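Local coordinates for protein NDP-N-acetyl-D-galactosaminuronic acid dehydrogenase (Methanosarcina mazei Go1, PDB 3G79) that probably oxidises UDP-N-acetyl-D-mannosamine to the corresponding uronic acid, using two molecules of NAD(+), at residues M332-Y337 with R379-K384; H392-V397 with S425-L430. All blocks are in the same frame, centred on the assembly; numbering follows the deposited sequence.

Interaction 1: residues M332-Y337 with R379-K384; sequences MPAHMY and RDLCLK
Y337 and L381 carry most of this helix-to-helix contact through a CH-pi interaction: L381 CB stands over one face of the phenol ring, 4.0 Å from its centroid and displaced toward the rim. Y337 has CG anti to its own backbone N (chi1 179°), which carries the ring out toward helix 375-385. The second aromatic contact involves sulfur. C382 SG lies at the rim of the same ring, near its plane, 4.1 Å from Y337 CD1, where a small, polarisable cysteine fits against the edge. The remaining contacts are apolar. L381 CD1 fits between A334 and the foot of the Y337 side chain, 3.8 Å from A334 CA and as close to Y337 CB; the short A334 side chain lets the branched leucine approach the helix backbone. No hydrogen bond crosses; the helices meet by van der Waals, CH-pi and sulfur-aromatic contacts. Replacing Y337 with alanine would probably open a gap beneath L381 CB and leave C382 SG without its aromatic neighbour. The segment axes pass 9.7 Å apart at -43°. Helix 321-345 also packs on helix 228-258 through M332 and H335, with H335 hydrogen-bonded to E257 and to D313 of the second subunit, while C382 and L383 pack on V389 of strand 388-392.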
ATOM      1  N   MET A 332      -7.616  -0.187  17.599  1.00 25.80           N
ATOM      2  CA  MET A 332      -7.121  -1.496  17.901  1.00 24.36           C
ATOM      3  C   MET A 332      -6.968  -1.774  19.395  1.00 26.92           C
ATOM      4  O   MET A 332      -7.277  -2.893  19.816  1.00 29.68           O
ATOM      5  CB  MET A 332      -5.878  -1.809  17.068  1.00 21.77           C
ATOM      6  CG  MET A 332      -6.189  -1.749  15.543  1.00 28.74           C
ATOM      7  SD  MET A 332      -7.534  -2.833  14.999  1.00 17.04           S
ATOM      8  CE  MET A 332      -7.902  -2.149  13.442  1.00 29.39           C
ATOM      9  N   PRO A 333      -6.516  -0.781  20.209  1.00 25.43           N
ATOM     10  CA  PRO A 333      -6.633  -0.999  21.650  1.00 25.02           C
ATOM     11  C   PRO A 333      -8.035  -1.319  22.136  1.00 25.08           C
ATOM     12  O   PRO A 333      -8.173  -2.243  22.949  1.00 26.24           O
ATOM     13  CB  PRO A 333      -6.124   0.326  22.265  1.00 24.30           C
ATOM     14  CG  PRO A 333      -5.064   0.676  21.374  1.00 22.98           C
ATOM     15  CD  PRO A 333      -5.637   0.372  19.950  1.00 24.64           C
ATOM     16  N   ALA A 334      -9.052  -0.602  21.660  1.00 24.32           N
ATOM     17  CA  ALA A 334     -10.432  -0.925  22.043  1.00 24.91           C
ATOM     18  C   ALA A 334     -10.811  -2.320  21.528  1.00 26.53           C
ATOM     19  O   ALA A 334     -11.510  -3.059  22.228  1.00 27.91           O
ATOM     20  CB  ALA A 334     -11.467   0.142  21.587  1.00 22.61           C
ATOM     21  N   HIS A 335     -10.303  -2.697  20.358  1.00 25.94           N
ATOM     22  CA  HIS A 335     -10.597  -4.016  19.842  1.00 26.53           C
ATOM     23  C   HIS A 335      -9.973  -5.099  20.721  1.00 28.80           C
ATOM     24  O   HIS A 335     -10.593  -6.173  20.952  1.00 28.72           O
ATOM     25  CB  HIS A 335     -10.181  -4.179  18.374  1.00 25.52           C
ATOM     26  CG  HIS A 335     -10.436  -5.550  17.844  1.00 24.04           C
ATOM     27  ND1 HIS A 335     -11.712  -6.054  17.661  1.00 25.97           N
ATOM     28  CD2 HIS A 335      -9.588  -6.554  17.531  1.00 24.30           C
ATOM     29  CE1 HIS A 335     -11.631  -7.296  17.213  1.00 24.11           C
ATOM     30  NE2 HIS A 335     -10.355  -7.620  17.129  1.00 24.03           N
ATOM     31  N   MET A 336      -8.769  -4.810  21.239  1.00 29.85           N
ATOM     32  CA  MET A 336      -8.034  -5.757  22.092  1.00 29.85           C
ATOM     33  C   MET A 336      -8.836  -5.975  23.337  1.00 30.23           C
ATOM     34  O   MET A 336      -9.115  -7.125  23.698  1.00 30.67           O
ATOM     35  CB  MET A 336      -6.611  -5.263  22.419  1.00 30.30           C
ATOM     36  CG  MET A 336      -5.552  -5.593  21.336  1.00 32.19           C
ATOM     37  SD  MET A 336      -4.968  -7.326  21.353  1.00 31.50           S
ATOM     38  CE  MET A 336      -5.867  -7.806  19.943  1.00 33.05           C
ATOM     39  N   TYR A 337      -9.230  -4.860  23.973  1.00 29.72           N
ATOM     40  CA  TYR A 337     -10.157  -4.859  25.100  1.00 28.04           C
ATOM     41  C   TYR A 337     -11.460  -5.646  24.865  1.00 28.29           C
ATOM     42  O   TYR A 337     -11.812  -6.456  25.690  1.00 29.76           O
ATOM     43  CB  TYR A 337     -10.487  -3.425  25.507  1.00 27.10           C
ATOM     44  CG  TYR A 337     -11.442  -3.366  26.649  1.00 29.26           C
ATOM     45  CD1 TYR A 337     -11.003  -3.587  27.954  1.00 27.18           C
ATOM     46  CD2 TYR A 337     -12.809  -3.103  26.439  1.00 27.54           C
ATOM     47  CE1 TYR A 337     -11.886  -3.543  29.024  1.00 29.85           C
ATOM     48  CE2 TYR A 337     -13.699  -3.057  27.503  1.00 29.91           C
ATOM     49  CZ  TYR A 337     -13.218  -3.285  28.784  1.00 27.32           C
ATOM     50  OH  TYR A 337     -14.073  -3.247  29.830  1.00 31.34           O
ATOM     51  N   ARG A 379      -4.509  -0.379  28.724  1.00 30.65           N
ATOM     52  CA  ARG A 379      -4.409  -0.429  30.176  1.00 31.89           C
ATOM     53  C   ARG A 379      -5.490   0.430  30.814  1.00 32.74           C
ATOM     54  O   ARG A 379      -6.085   0.043  31.829  1.00 33.99           O
ATOM     55  CB  ARG A 379      -3.018   0.004  30.654  1.00 32.32           C
ATOM     56  CG  ARG A 379      -2.905   0.131  32.154  1.00 21.18           C
ATOM     57  CD  ARG A 379      -1.547   0.589  32.569  1.00 32.64           C
ATOM     58  NE  ARG A 379      -1.490   0.766  33.993  1.00 20.75           N
ATOM     59  CZ  ARG A 379      -1.701   1.902  34.668  1.00 33.88           C
ATOM     60  NH1 ARG A 379      -2.022   3.054  34.068  1.00 21.62           N
ATOM     61  NH2 ARG A 379      -1.606   1.876  35.992  1.00 21.77           N
ATOM     62  N   ASP A 380      -5.779   1.565  30.196  1.00 32.68           N
ATOM     63  CA  ASP A 380      -6.764   2.489  30.735  1.00 33.97           C
ATOM     64  C   ASP A 380      -8.189   1.974  30.714  1.00 33.87           C
ATOM     65  O   ASP A 380      -8.935   2.191  31.688  1.00 34.17           O
ATOM     66  CB  ASP A 380      -6.632   3.868  30.071  1.00 35.92           C
ATOM     67  CG  ASP A 380      -5.528   4.710  30.714  1.00 53.71           C
ATOM     68  OD1 ASP A 380      -5.138   4.408  31.865  1.00 36.44           O
ATOM     69  OD2 ASP A 380      -5.048   5.674  30.085  1.00 37.57           O
ATOM     70  N   LEU A 381      -8.565   1.288  29.624  1.00 33.52           N
ATOM     71  CA  LEU A 381      -9.861   0.606  29.520  1.00 33.47           C
ATOM     72  C   LEU A 381     -10.055  -0.450  30.603  1.00 34.86           C
ATOM     73  O   LEU A 381     -11.134  -0.540  31.215  1.00 36.01           O
ATOM     74  CB  LEU A 381     -10.050  -0.016  28.133  1.00 33.33           C
ATOM     75  CG  LEU A 381     -10.252   0.997  26.985  1.00 36.28           C
ATOM     76  CD1 LEU A 381     -10.053   0.355  25.627  1.00 33.60           C
ATOM     77  CD2 LEU A 381     -11.595   1.790  27.056  1.00 32.64           C
ATOM     78  N   CYS A 382      -9.027  -1.232  30.890  1.00 34.80           N
ATOM     79  CA  CYS A 382      -9.202  -2.245  31.908  1.00 35.93           C
ATOM     80  C   CYS A 382      -9.413  -1.663  33.303  1.00 37.54           C
ATOM     81  O   CYS A 382     -10.259  -2.139  34.051  1.00 37.73           O
ATOM     82  CB  CYS A 382      -8.017  -3.156  31.944  1.00 35.99           C
ATOM     83  SG  CYS A 382      -7.755  -3.890  30.376  1.00 40.13           S
ATOM     84  N   LEU A 383      -8.637  -0.632  33.631  1.00 37.90           N
ATOM     85  CA  LEU A 383      -8.626  -0.045  34.958  1.00 37.20           C
ATOM     86  C   LEU A 383      -9.968   0.612  35.293  1.00 38.97           C
ATOM     87  O   LEU A 383     -10.384   0.651  36.462  1.00 40.01           O
ATOM     88  CB  LEU A 383      -7.453   0.937  35.082  1.00 35.03           C
ATOM     89  CG  LEU A 383      -6.081   0.291  35.353  1.00 33.30           C
ATOM     90  CD1 LEU A 383      -4.973   1.265  35.108  1.00 33.62           C
ATOM     91  CD2 LEU A 383      -5.961  -0.264  36.794  1.00 33.47           C
ATOM     92  N   LYS A 384     -10.669   1.073  34.265  1.00 39.53           N
ATOM     93  CA  LYS A 384     -11.916   1.789  34.466  1.00 40.09           C
ATOM     94  C   LYS A 384     -13.031   0.801  34.681  1.00 39.09           C
ATOM     95  O   LYS A 384     -13.957   1.049  35.452  1.00 39.29           O
ATOM     96  CB  LYS A 384     -12.235   2.621  33.230  1.00 41.52           C
ATOM     97  CG  LYS A 384     -12.623   4.082  33.518  1.00 52.92           C
ATOM     98  CD  LYS A 384     -13.040   4.724  32.209  1.00 43.55           C
ATOM     99  CE  LYS A 384     -14.449   4.278  31.842  1.00 53.11           C
ATOM    100  NZ  LYS A 384     -14.480   3.857  30.421  1.00 44.74           N
TER

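Interaction 2: residues H392-V397 with S425-L430; sequences HDPYVV and SAYSSL
The imidazole of H392 and the phenol of Y427 meet rim to rim, with neither ring over the face of the other. Their planes are inclined at 55° and their centroids lie 5.6 Å apart. Y427 OH sits at the imidazole edge, in its plane, and H392 ND1 in turn lies in the plane of the phenol. These two atoms form a short, nearly straight hydrogen bond of 2.7 Å, for which either residue could supply the proton. With chi1 at 177° the imidazole of H392 swings away from its own N and out to the Y427 hydroxyl. A further flat contact lies within the loop, where P394 CB rests over one face of the Y395 ring, toward its rim.

P394 CD borders the hydroxyl, 4.0 Å from Y427 OH, and the only apolar side-chain pair across the contact is P394 CG with A426 CB at 4.5 Å, a small residue against a rigid ring. D393 folds the loop: its OD2 accepts from Y395 N at 2.9 Å, closing an Asx turn, and from V396 N at 2.8 Å, extending it to an Asx motif, the two donors coming from opposite faces of the carboxylate plane. The other oxygen, OD1, accepts from H424 NE2 and the backbone N of W361 and A362, so aspartate suits a place where several donors converge. On the other segment S429 OG closes a turn by donating to A426 O.

Histidine and tyrosine suit this buried junction because each can either donate or accept a hydrogen bond. Their bond satisfies both polar atoms and ties the C-terminal end of strand 388-392, where the loop begins, to the short, weakly bonded helix about 425-428.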
ATOM      1  N   HIS A 392       4.099  -5.934  32.278  1.00 32.39           N
ATOM      2  CA  HIS A 392       5.419  -6.507  32.137  1.00 34.06           C
ATOM      3  C   HIS A 392       6.081  -6.034  30.869  1.00 36.60           C
ATOM      4  O   HIS A 392       5.417  -5.818  29.839  1.00 37.22           O
ATOM      5  CB  HIS A 392       5.340  -8.026  32.105  1.00 34.43           C
ATOM      6  CG  HIS A 392       6.666  -8.709  31.893  1.00 34.67           C
ATOM      7  ND1 HIS A 392       7.193  -8.942  30.640  1.00 34.58           N
ATOM      8  CD2 HIS A 392       7.544  -9.246  32.776  1.00 33.96           C
ATOM      9  CE1 HIS A 392       8.348  -9.580  30.760  1.00 34.60           C
ATOM     10  NE2 HIS A 392       8.586  -9.773  32.045  1.00 34.25           N
ATOM     11  N   ASP A 393       7.402  -5.906  30.948  1.00 38.04           N
ATOM     12  CA  ASP A 393       8.221  -5.566  29.798  1.00 39.45           C
ATOM     13  C   ASP A 393       9.703  -5.705  30.164  1.00 41.97           C
ATOM     14  O   ASP A 393      10.162  -5.115  31.164  1.00 42.52           O
ATOM     15  CB  ASP A 393       7.917  -4.158  29.313  1.00 38.52           C
ATOM     16  CG  ASP A 393       8.479  -3.893  27.947  1.00 49.52           C
ATOM     17  OD1 ASP A 393       7.706  -3.980  26.955  1.00 37.89           O
ATOM     18  OD2 ASP A 393       9.700  -3.615  27.875  1.00 38.38           O
ATOM     19  N   PRO A 394      10.465  -6.470  29.347  1.00 42.80           N
ATOM     20  CA  PRO A 394      11.852  -6.775  29.691  1.00 42.85           C
ATOM     21  C   PRO A 394      12.744  -5.568  29.545  1.00 43.40           C
ATOM     22  O   PRO A 394      13.828  -5.551  30.110  1.00 43.69           O
ATOM     23  CB  PRO A 394      12.257  -7.848  28.660  1.00 42.46           C
ATOM     24  CG  PRO A 394      11.019  -8.209  27.939  1.00 38.11           C
ATOM     25  CD  PRO A 394      10.110  -7.026  28.033  1.00 42.31           C
ATOM     26  N   TYR A 395      12.265  -4.556  28.834  1.00 44.72           N
ATOM     27  CA  TYR A 395      13.112  -3.449  28.370  1.00 46.20           C
ATOM     28  C   TYR A 395      12.745  -2.089  28.909  1.00 47.37           C
ATOM     29  O   TYR A 395      13.614  -1.268  29.170  1.00 48.19           O
ATOM     30  CB  TYR A 395      13.088  -3.374  26.844  1.00 45.75           C
ATOM     31  CG  TYR A 395      13.408  -4.681  26.217  1.00 51.62           C
ATOM     32  CD1 TYR A 395      14.733  -5.102  26.099  1.00 45.89           C
ATOM     33  CD2 TYR A 395      12.389  -5.526  25.772  1.00 45.84           C
ATOM     34  CE1 TYR A 395      15.041  -6.333  25.537  1.00 52.11           C
ATOM     35  CE2 TYR A 395      12.679  -6.767  25.210  1.00 51.91           C
ATOM     36  CZ  TYR A 395      14.005  -7.158  25.096  1.00 46.16           C
ATOM     37  OH  TYR A 395      14.315  -8.371  24.532  1.00 52.63           O
ATOM     38  N   VAL A 396      11.459  -1.833  29.042  1.00 48.10           N
ATOM     39  CA  VAL A 396      11.033  -0.491  29.378  1.00 49.50           C
ATOM     40  C   VAL A 396      11.172  -0.255  30.873  1.00 51.22           C
ATOM     41  O   VAL A 396      10.479  -0.863  31.689  1.00 51.74           O
ATOM     42  CB  VAL A 396       9.608  -0.181  28.848  1.00 49.10           C
ATOM     43  CG1 VAL A 396       9.225   1.278  29.105  1.00 35.47           C
ATOM     44  CG2 VAL A 396       9.552  -0.456  27.371  1.00 34.78           C
ATOM     45  N   VAL A 397      12.096   0.615  31.227  1.00 52.52           N
ATOM     46  CA  VAL A 397      12.211   1.010  32.609  1.00 54.58           C
ATOM     47  C   VAL A 397      11.809   2.485  32.725  1.00 56.34           C
ATOM     48  O   VAL A 397      12.137   3.303  31.852  1.00 56.68           O
ATOM     49  CB  VAL A 397      13.632   0.683  33.184  1.00 54.58           C
ATOM     50  CG1 VAL A 397      14.689   1.654  32.657  1.00 69.57           C
ATOM     51  CG2 VAL A 397      13.615   0.611  34.723  1.00 69.92           C
ATOM     52  N   SER A 425      10.582 -11.190  22.281  1.00 39.13           N
ATOM     53  CA  SER A 425      10.944 -12.593  22.082  1.00 40.37           C
ATOM     54  C   SER A 425      10.583 -13.450  23.298  1.00 41.22           C
ATOM     55  O   SER A 425      10.198 -14.641  23.149  1.00 42.81           O
ATOM     56  CB  SER A 425      12.420 -12.730  21.690  1.00 40.95           C
ATOM     57  OG  SER A 425      12.638 -12.289  20.351  1.00 48.20           O
ATOM     58  N   ALA A 426      10.668 -12.843  24.487  1.00 39.47           N
ATOM     59  CA  ALA A 426      10.241 -13.487  25.726  1.00 39.07           C
ATOM     60  C   ALA A 426       8.819 -14.056  25.604  1.00 39.23           C
ATOM     61  O   ALA A 426       8.502 -15.117  26.176  1.00 40.33           O
ATOM     62  CB  ALA A 426      10.316 -12.511  26.877  1.00 39.11           C
ATOM     63  N   TYR A 427       7.980 -13.368  24.835  1.00 37.59           N
ATOM     64  CA  TYR A 427       6.598 -13.776  24.693  1.00 37.00           C
ATOM     65  C   TYR A 427       6.436 -14.868  23.646  1.00 37.58           C
ATOM     66  O   TYR A 427       5.500 -15.655  23.717  1.00 37.59           O
ATOM     67  CB  TYR A 427       5.695 -12.566  24.420  1.00 36.04           C
ATOM     68  CG  TYR A 427       5.869 -11.437  25.428  1.00 18.54           C
ATOM     69  CD1 TYR A 427       6.355 -11.687  26.715  1.00 35.49           C
ATOM     70  CD2 TYR A 427       5.550 -10.136  25.098  1.00 35.28           C
ATOM     71  CE1 TYR A 427       6.515 -10.684  27.616  1.00 18.30           C
ATOM     72  CE2 TYR A 427       5.689  -9.119  26.012  1.00 18.24           C
ATOM     73  CZ  TYR A 427       6.175  -9.402  27.264  1.00 35.12           C
ATOM     74  OH  TYR A 427       6.316  -8.384  28.175  1.00 19.82           O
ATOM     75  N   SER A 428       7.359 -14.932  22.688  1.00 38.40           N
ATOM     76  CA  SER A 428       7.331 -16.001  21.676  1.00 39.06           C
ATOM     77  C   SER A 428       7.797 -17.328  22.276  1.00 38.37           C
ATOM     78  O   SER A 428       7.469 -18.405  21.757  1.00 37.90           O
ATOM     79  CB  SER A 428       8.188 -15.625  20.454  1.00 40.03           C
ATOM     80  OG  SER A 428       7.552 -16.035  19.239  1.00 62.85           O
ATOM     81  N   SER A 429       8.556 -17.237  23.373  1.00 38.28           N
ATOM     82  CA  SER A 429       9.004 -18.411  24.098  1.00 38.36           C
ATOM     83  C   SER A 429       8.025 -18.821  25.196  1.00 39.33           C
ATOM     84  O   SER A 429       8.133 -19.923  25.724  1.00 40.28           O
ATOM     85  CB  SER A 429      10.421 -18.218  24.643  1.00 38.20           C
ATOM     86  OG  SER A 429      10.448 -17.197  25.614  1.00 61.68           O
ATOM     87  N   LEU A 430       7.045 -17.972  25.519  1.00 39.33           N
ATOM     88  CA  LEU A 430       6.029 -18.330  26.525  1.00 38.92           C
ATOM     89  C   LEU A 430       5.369 -19.677  26.216  1.00 40.24           C
ATOM     90  O   LEU A 430       4.738 -19.859  25.159  1.00 41.21           O
ATOM     91  CB  LEU A 430       4.966 -17.223  26.675  1.00 37.88           C
ATOM     92  CG  LEU A 430       3.850 -17.397  27.723  1.00 30.29           C
ATOM     93  CD1 LEU A 430       4.340 -17.186  29.148  1.00 37.08           C
ATOM     94  CD2 LEU A 430       2.696 -16.476  27.457  1.00 37.51           C
TER

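Overall arrangement
Interactions 1 and 2 follow one another along the chain, with centres about 20 Å apart and nearest atoms about 9 Å apart, so they do not touch. Strand 388-392 relates them: C382 of interaction 1 packs on its V389, and H392 of interaction 2 is its last residue. This strand belongs to the parallel six-stranded sheet of the UDP-binding domain. Interaction 1 joins that domain to the long helix 321-345, whereas interaction 2 links the end of strand 388-392 and its following loop to the short helix 425-428 beyond strand 417-420. One contact is apolar and the other is centred on a single hydrogen bond across it. Neither includes a bound ligand, and both lie more than 20 Å from the chain's centre.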